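Local coordinates for protein arylsulfatase (Pseudoalteromonas sp. MB47, PDB 7AJ0) that probably hydrolyses sulfate esters of the algal polysaccharide fucoidan, acting as an exo-sulfatase that assembles into a hexamer, at residues A27-L41 / T406-Q419. Numbering follows the deposited sequence.
Sequences AIPRPEQEKVAVSKL and TAFLLADNGKSRRQ
Gln-33, in the first turn of helix 31-48, pushes its amide between two backbone runs of 406-419 and binds both. Gln-33 OE1 accepts from Lys-415 N at 2.8 Å, in a nearly straight bond (173°), while NE2 gives one hydrogen to Lys-415 O, on a lone pair, and the other to Ala-407 O from above that carbonyl's plane. Three bonds thus fix the amide's rotation. Gln-33 CG lies 3.5 Å from Ala-411 CB.

Arg-30, at the N-cap position, bends at chi2 (-64°) and grips Ser-416 O side-on, with NE at 2.9 Å and NH2 at 2.8 Å. The guanidinium is sandwiched between Ile-28 CG2 and Lys-415 CB. An alanine here removes both donors, would probably leave Ser-416 O without these mates and is likely to open a gap between Ile-28 and Lys-415.

Arg-417 runs past Arg-30 in the opposite direction, CG against CG. Ala-27 CB lies over one face of its guanidinium, offset toward the rim; NH1 goes to Asp-404 O. Arg-417 O accepts from Ile-28 N at 2.8 Å.

Leu-410 CD1 packs 3.9 Å from Ala-37 CB and against Leu-41 CG, the two leucines crossing at about a right angle. Lys-40 NZ bonds Leu-410 O and Met-364 O.

The first helix is thus docked on the segment joining helix 406-409 to strand 420-425, with Thr-406 touching helix 377-387. Side chains of 27-41 hold carbonyls and one N-H, Ile-28 adding a main-chain bond, so the fit probably rests more on that backbone's course than on its side chains.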
loop_
_atom_site.group_PDB
_atom_site.type_symbol
_atom_site.label_atom_id
_atom_site.label_comp_id
_atom_site.label_asym_id
_atom_site.label_seq_id
_atom_site.Cartn_x
_atom_site.Cartn_y
_atom_site.Cartn_z
ATOM N N ALA A 27 -30.231 30.982 5.201
ATOM C CA ALA A 27 -29.295 31.419 6.224
ATOM C C ALA A 27 -29.923 31.273 7.602
ATOM O O ALA A 27 -31.146 31.298 7.754
ATOM C CB ALA A 27 -28.863 32.879 6.008
ATOM N N ILE A 28 -29.070 31.119 8.604
ATOM C CA ILE A 28 -29.533 31.037 9.991
ATOM C C ILE A 28 -29.779 32.450 10.509
ATOM O O ILE A 28 -28.872 33.294 10.436
ATOM C CB ILE A 28 -28.507 30.309 10.855
ATOM C CG1 ILE A 28 -28.331 28.866 10.380
ATOM C CG2 ILE A 28 -28.928 30.343 12.320
ATOM C CD1 ILE A 28 -27.109 28.177 10.955
ATOM N N PRO A 29 -30.968 32.752 11.031
ATOM C CA PRO A 29 -31.191 34.091 11.590
ATOM C C PRO A 29 -30.295 34.344 12.794
ATOM O O PRO A 29 -30.125 33.483 13.659
ATOM C CB PRO A 29 -32.675 34.075 11.984
ATOM C CG PRO A 29 -33.277 32.949 11.205
ATOM C CD PRO A 29 -32.191 31.927 11.065
ATOM N N ARG A 30 -29.713 35.542 12.835
ATOM C CA ARG A 30 -28.947 36.017 13.989
ATOM C C ARG A 30 -29.469 37.395 14.383
ATOM O O ARG A 30 -28.753 38.398 14.305
ATOM C CB ARG A 30 -27.454 36.064 13.676
ATOM C CG ARG A 30 -26.859 34.736 13.226
ATOM C CD ARG A 30 -26.919 33.680 14.318
ATOM N NE ARG A 30 -26.274 32.437 13.901
ATOM C CZ ARG A 30 -26.436 31.263 14.506
ATOM N NH1 ARG A 30 -27.230 31.162 15.563
ATOM N NH2 ARG A 30 -25.808 30.188 14.047
ATOM N N PRO A 31 -30.729 37.474 14.824
ATOM C CA PRO A 31 -31.373 38.795 14.950
ATOM C C PRO A 31 -30.703 39.724 15.946
ATOM O O PRO A 31 -30.682 40.940 15.721
ATOM C CB PRO A 31 -32.810 38.443 15.374
ATOM C CG PRO A 31 -32.721 37.063 15.953
ATOM C CD PRO A 31 -31.626 36.366 15.201
ATOM N N GLU A 32 -30.161 39.198 17.048
ATOM C CA GLU A 32 -29.489 40.073 18.006
ATOM C C GLU A 32 -28.151 40.556 17.456
ATOM O O GLU A 32 -27.793 41.729 17.614
ATOM C CB GLU A 32 -29.303 39.355 19.340
ATOM C CG GLU A 32 -30.611 39.010 20.045
ATOM C CD GLU A 32 -31.502 40.224 20.264
ATOM O OE1 GLU A 32 -30.995 41.267 20.732
ATOM O OE2 GLU A 32 -32.709 40.135 19.957
ATOM N N GLN A 33 -27.398 39.669 16.805
ATOM C CA GLN A 33 -26.173 40.096 16.137
ATOM C C GLN A 33 -26.480 41.101 15.032
ATOM O O GLN A 33 -25.722 42.055 14.820
ATOM C CB GLN A 33 -25.435 38.877 15.581
ATOM C CG GLN A 33 -24.913 37.931 16.659
ATOM C CD GLN A 33 -24.342 36.635 16.103
ATOM O OE1 GLN A 33 -24.405 35.593 16.753
ATOM N NE2 GLN A 33 -23.776 36.696 14.903
ATOM N N GLU A 34 -27.596 40.909 14.324
ATOM C CA GLU A 34 -27.963 41.831 13.252
ATOM C C GLU A 34 -28.270 43.221 13.801
ATOM O O GLU A 34 -27.922 44.228 13.174
ATOM C CB GLU A 34 -29.157 41.271 12.475
ATOM C CG GLU A 34 -29.735 42.203 11.416
ATOM C CD GLU A 34 -28.775 42.479 10.270
ATOM O OE1 GLU A 34 -27.749 41.776 10.159
ATOM O OE2 GLU A 34 -29.052 43.406 9.478
ATOM N N LYS A 35 -28.925 43.300 14.962
ATOM C CA LYS A 35 -29.150 44.601 15.583
ATOM C C LYS A 35 -27.829 45.308 15.869
ATOM O O LYS A 35 -27.691 46.510 15.615
ATOM C CB LYS A 35 -29.950 44.447 16.874
ATOM C CG LYS A 35 -31.450 44.337 16.677
ATOM C CD LYS A 35 -32.157 44.201 18.017
ATOM C CE LYS A 35 -33.402 43.334 17.906
ATOM N NZ LYS A 35 -33.991 43.038 19.245
ATOM N N VAL A 36 -26.850 44.576 16.407
ATOM C CA VAL A 36 -25.545 45.169 16.679
ATOM C C VAL A 36 -24.896 45.640 15.385
ATOM O O VAL A 36 -24.341 46.743 15.316
ATOM C CB VAL A 36 -24.646 44.164 17.423
ATOM C CG1 VAL A 36 -23.188 44.579 17.316
ATOM C CG2 VAL A 36 -25.063 44.055 18.878
ATOM N N ALA A 37 -24.950 44.813 14.339
ATOM C CA ALA A 37 -24.309 45.177 13.081
ATOM C C ALA A 37 -24.967 46.401 12.456
ATOM O O ALA A 37 -24.278 47.285 11.931
ATOM C CB ALA A 37 -24.351 43.994 12.113
ATOM N N VAL A 38 -26.300 46.471 12.497
ATOM C CA VAL A 38 -26.999 47.614 11.919
ATOM C C VAL A 38 -26.615 48.896 12.648
ATOM O O VAL A 38 -26.439 49.951 12.028
ATOM C CB VAL A 38 -28.521 47.380 11.953
ATOM C CG1 VAL A 38 -29.266 48.673 11.658
ATOM C CG2 VAL A 38 -28.915 46.299 10.958
ATOM N N SER A 39 -26.477 48.824 13.974
ATOM C CA SER A 39 -26.119 50.010 14.744
ATOM C C SER A 39 -24.689 50.450 14.455
ATOM O O SER A 39 -24.421 51.647 14.305
ATOM C CB SER A 39 -26.301 49.734 16.236
ATOM O OG SER A 39 -25.727 50.767 17.016
ATOM N N LYS A 40 -23.759 49.497 14.375
ATOM C CA LYS A 40 -22.372 49.847 14.090
ATOM C C LYS A 40 -22.232 50.475 12.710
ATOM O O LYS A 40 -21.501 51.456 12.536
ATOM C CB LYS A 40 -21.488 48.606 14.200
ATOM C CG LYS A 40 -21.229 48.144 15.622
ATOM C CD LYS A 40 -20.405 46.868 15.628
ATOM C CE LYS A 40 -19.809 46.598 16.992
ATOM N NZ LYS A 40 -18.950 45.383 16.981
ATOM N N LEU A 41 -22.923 49.920 11.713
ATOM C CA LEU A 41 -22.851 50.480 10.368
ATOM C C LEU A 41 -23.505 51.854 10.309
ATOM O O LEU A 41 -22.992 52.762 9.645
ATOM C CB LEU A 41 -23.509 49.528 9.370
ATOM C CG LEU A 41 -22.733 48.247 9.056
ATOM C CD1 LEU A 41 -23.627 47.232 8.358
ATOM C CD2 LEU A 41 -21.511 48.546 8.201
ATOM N N THR A 406 -22.455 39.847 7.502
ATOM C CA THR A 406 -22.165 41.078 8.230
ATOM C C THR A 406 -22.496 40.935 9.712
ATOM O O THR A 406 -21.745 41.411 10.571
ATOM C CB THR A 406 -22.937 42.245 7.614
ATOM O OG1 THR A 406 -22.469 42.475 6.278
ATOM C CG2 THR A 406 -22.753 43.508 8.438
ATOM N N ALA A 407 -23.616 40.280 10.031
ATOM C CA ALA A 407 -23.968 40.036 11.425
ATOM C C ALA A 407 -22.995 39.083 12.106
ATOM O O ALA A 407 -22.889 39.092 13.337
ATOM C CB ALA A 407 -25.387 39.470 11.517
ATOM N N PHE A 408 -22.290 38.258 11.335
ATOM C CA PHE A 408 -21.303 37.343 11.899
ATOM C C PHE A 408 -19.975 38.047 12.141
ATOM O O PHE A 408 -19.353 37.858 13.193
ATOM C CB PHE A 408 -21.146 36.147 10.956
ATOM C CG PHE A 408 -20.012 35.225 11.300
ATOM C CD1 PHE A 408 -19.921 34.642 12.553
ATOM C CD2 PHE A 408 -19.054 34.911 10.348
ATOM C CE1 PHE A 408 -18.881 33.779 12.858
ATOM C CE2 PHE A 408 -18.014 34.048 10.644
ATOM C CZ PHE A 408 -17.927 33.481 11.901
ATOM N N LEU A 409 -19.545 38.889 11.197
ATOM C CA LEU A 409 -18.245 39.538 11.307
ATOM C C LEU A 409 -18.249 40.705 12.289
ATOM O O LEU A 409 -17.205 41.012 12.874
ATOM C CB LEU A 409 -17.791 40.034 9.931
ATOM C CG LEU A 409 -17.497 38.972 8.871
ATOM C CD1 LEU A 409 -17.228 39.620 7.520
ATOM C CD2 LEU A 409 -16.321 38.105 9.287
ATOM N N LEU A 410 -19.390 41.364 12.481
ATOM C CA LEU A 410 -19.460 42.561 13.309
ATOM C C LEU A 410 -19.969 42.291 14.720
ATOM O O LEU A 410 -20.078 43.231 15.513
ATOM C CB LEU A 410 -20.353 43.614 12.642
ATOM C CG LEU A 410 -19.951 44.042 11.233
ATOM C CD1 LEU A 410 -20.868 45.141 10.727
ATOM C CD2 LEU A 410 -18.506 44.498 11.198
ATOM N N ALA A 411 -20.279 41.043 15.052
ATOM C CA ALA A 411 -20.705 40.674 16.394
ATOM C C ALA A 411 -19.533 40.088 17.171
ATOM O O ALA A 411 -18.755 39.294 16.635
ATOM C CB ALA A 411 -21.853 39.662 16.346
ATOM N N ASP A 412 -19.408 40.488 18.434
ATOM C CA ASP A 412 -18.390 39.911 19.303
ATOM C C ASP A 412 -18.664 38.427 19.503
ATOM O O ASP A 412 -19.708 38.046 20.044
ATOM C CB ASP A 412 -18.367 40.635 20.648
ATOM C CG ASP A 412 -17.746 42.018 20.560
ATOM O OD1 ASP A 412 -17.124 42.328 19.521
ATOM O OD2 ASP A 412 -17.882 42.797 21.527
ATOM N N ASN A 413 -17.727 37.590 19.065
ATOM C CA ASN A 413 -17.864 36.137 19.156
ATOM C C ASN A 413 -19.208 35.687 18.591
ATOM O O ASN A 413 -19.923 34.872 19.177
ATOM C CB ASN A 413 -17.692 35.670 20.600
ATOM C CG ASN A 413 -16.529 36.348 21.288
ATOM O OD1 ASN A 413 -15.367 36.078 20.982
ATOM N ND2 ASN A 413 -16.836 37.240 22.224
ATOM N N GLY A 414 -19.551 36.238 17.431
ATOM C CA GLY A 414 -20.836 35.951 16.838
ATOM C C GLY A 414 -20.905 34.557 16.251
ATOM O O GLY A 414 -19.898 33.903 15.979
ATOM N N LYS A 415 -22.132 34.094 16.058
ATOM C CA LYS A 415 -22.373 32.819 15.402
ATOM C C LYS A 415 -22.614 33.040 13.915
ATOM O O LYS A 415 -23.161 34.065 13.496
ATOM C CB LYS A 415 -23.559 32.103 16.044
ATOM C CG LYS A 415 -23.296 31.703 17.490
ATOM C CD LYS A 415 -24.494 31.008 18.121
ATOM C CE LYS A 415 -24.206 30.632 19.567
ATOM N NZ LYS A 415 -25.296 29.815 20.163
ATOM N N SER A 416 -22.184 32.069 13.119
ATOM C CA SER A 416 -22.264 32.186 11.671
ATOM C C SER A 416 -23.704 32.046 11.189
ATOM O O SER A 416 -24.530 31.370 11.807
ATOM C CB SER A 416 -21.382 31.120 11.021
ATOM O OG SER A 416 -21.515 31.126 9.614
ATOM N N ARG A 417 -24.002 32.715 10.075
ATOM C CA ARG A 417 -25.287 32.561 9.409
ATOM C C ARG A 417 -25.289 31.424 8.396
ATOM O O ARG A 417 -26.345 31.122 7.829
ATOM C CB ARG A 417 -25.683 33.868 8.706
ATOM C CG ARG A 417 -25.748 35.061 9.645
ATOM C CD ARG A 417 -26.398 36.282 9.000
ATOM N NE ARG A 417 -27.785 36.033 8.621
ATOM C CZ ARG A 417 -28.293 36.243 7.407
ATOM N NH1 ARG A 417 -27.539 36.727 6.428
ATOM N NH2 ARG A 417 -29.568 35.976 7.178
ATOM N N ARG A 418 -24.144 30.789 8.162
ATOM C CA ARG A 418 -24.033 29.686 7.217
ATOM C C ARG A 418 -24.138 28.369 7.970
ATOM O O ARG A 418 -23.419 28.147 8.951
ATOM C CB ARG A 418 -22.713 29.750 6.446
ATOM C CG ARG A 418 -22.457 28.542 5.558
ATOM C CD ARG A 418 -21.227 28.735 4.680
ATOM N NE ARG A 418 -21.461 29.695 3.602
ATOM C CZ ARG A 418 -22.085 29.406 2.464
ATOM N NH1 ARG A 418 -22.250 30.343 1.543
ATOM N NH2 ARG A 418 -22.548 28.183 2.247
ATOM N N GLN A 419 -25.029 27.498 7.504
ATOM C CA GLN A 419 -25.262 26.217 8.151
ATOM C C GLN A 419 -24.449 25.091 7.533
ATOM O O GLN A 419 -24.079 24.146 8.241
ATOM C CB GLN A 419 -26.751 25.870 8.079
ATOM C CG GLN A 419 -27.175 24.746 8.996
ATOM C CD GLN A 419 -28.679 24.552 9.015
ATOM O OE1 GLN A 419 -29.271 24.337 10.072
ATOM N NE2 GLN A 419 -29.303 24.625 7.844
#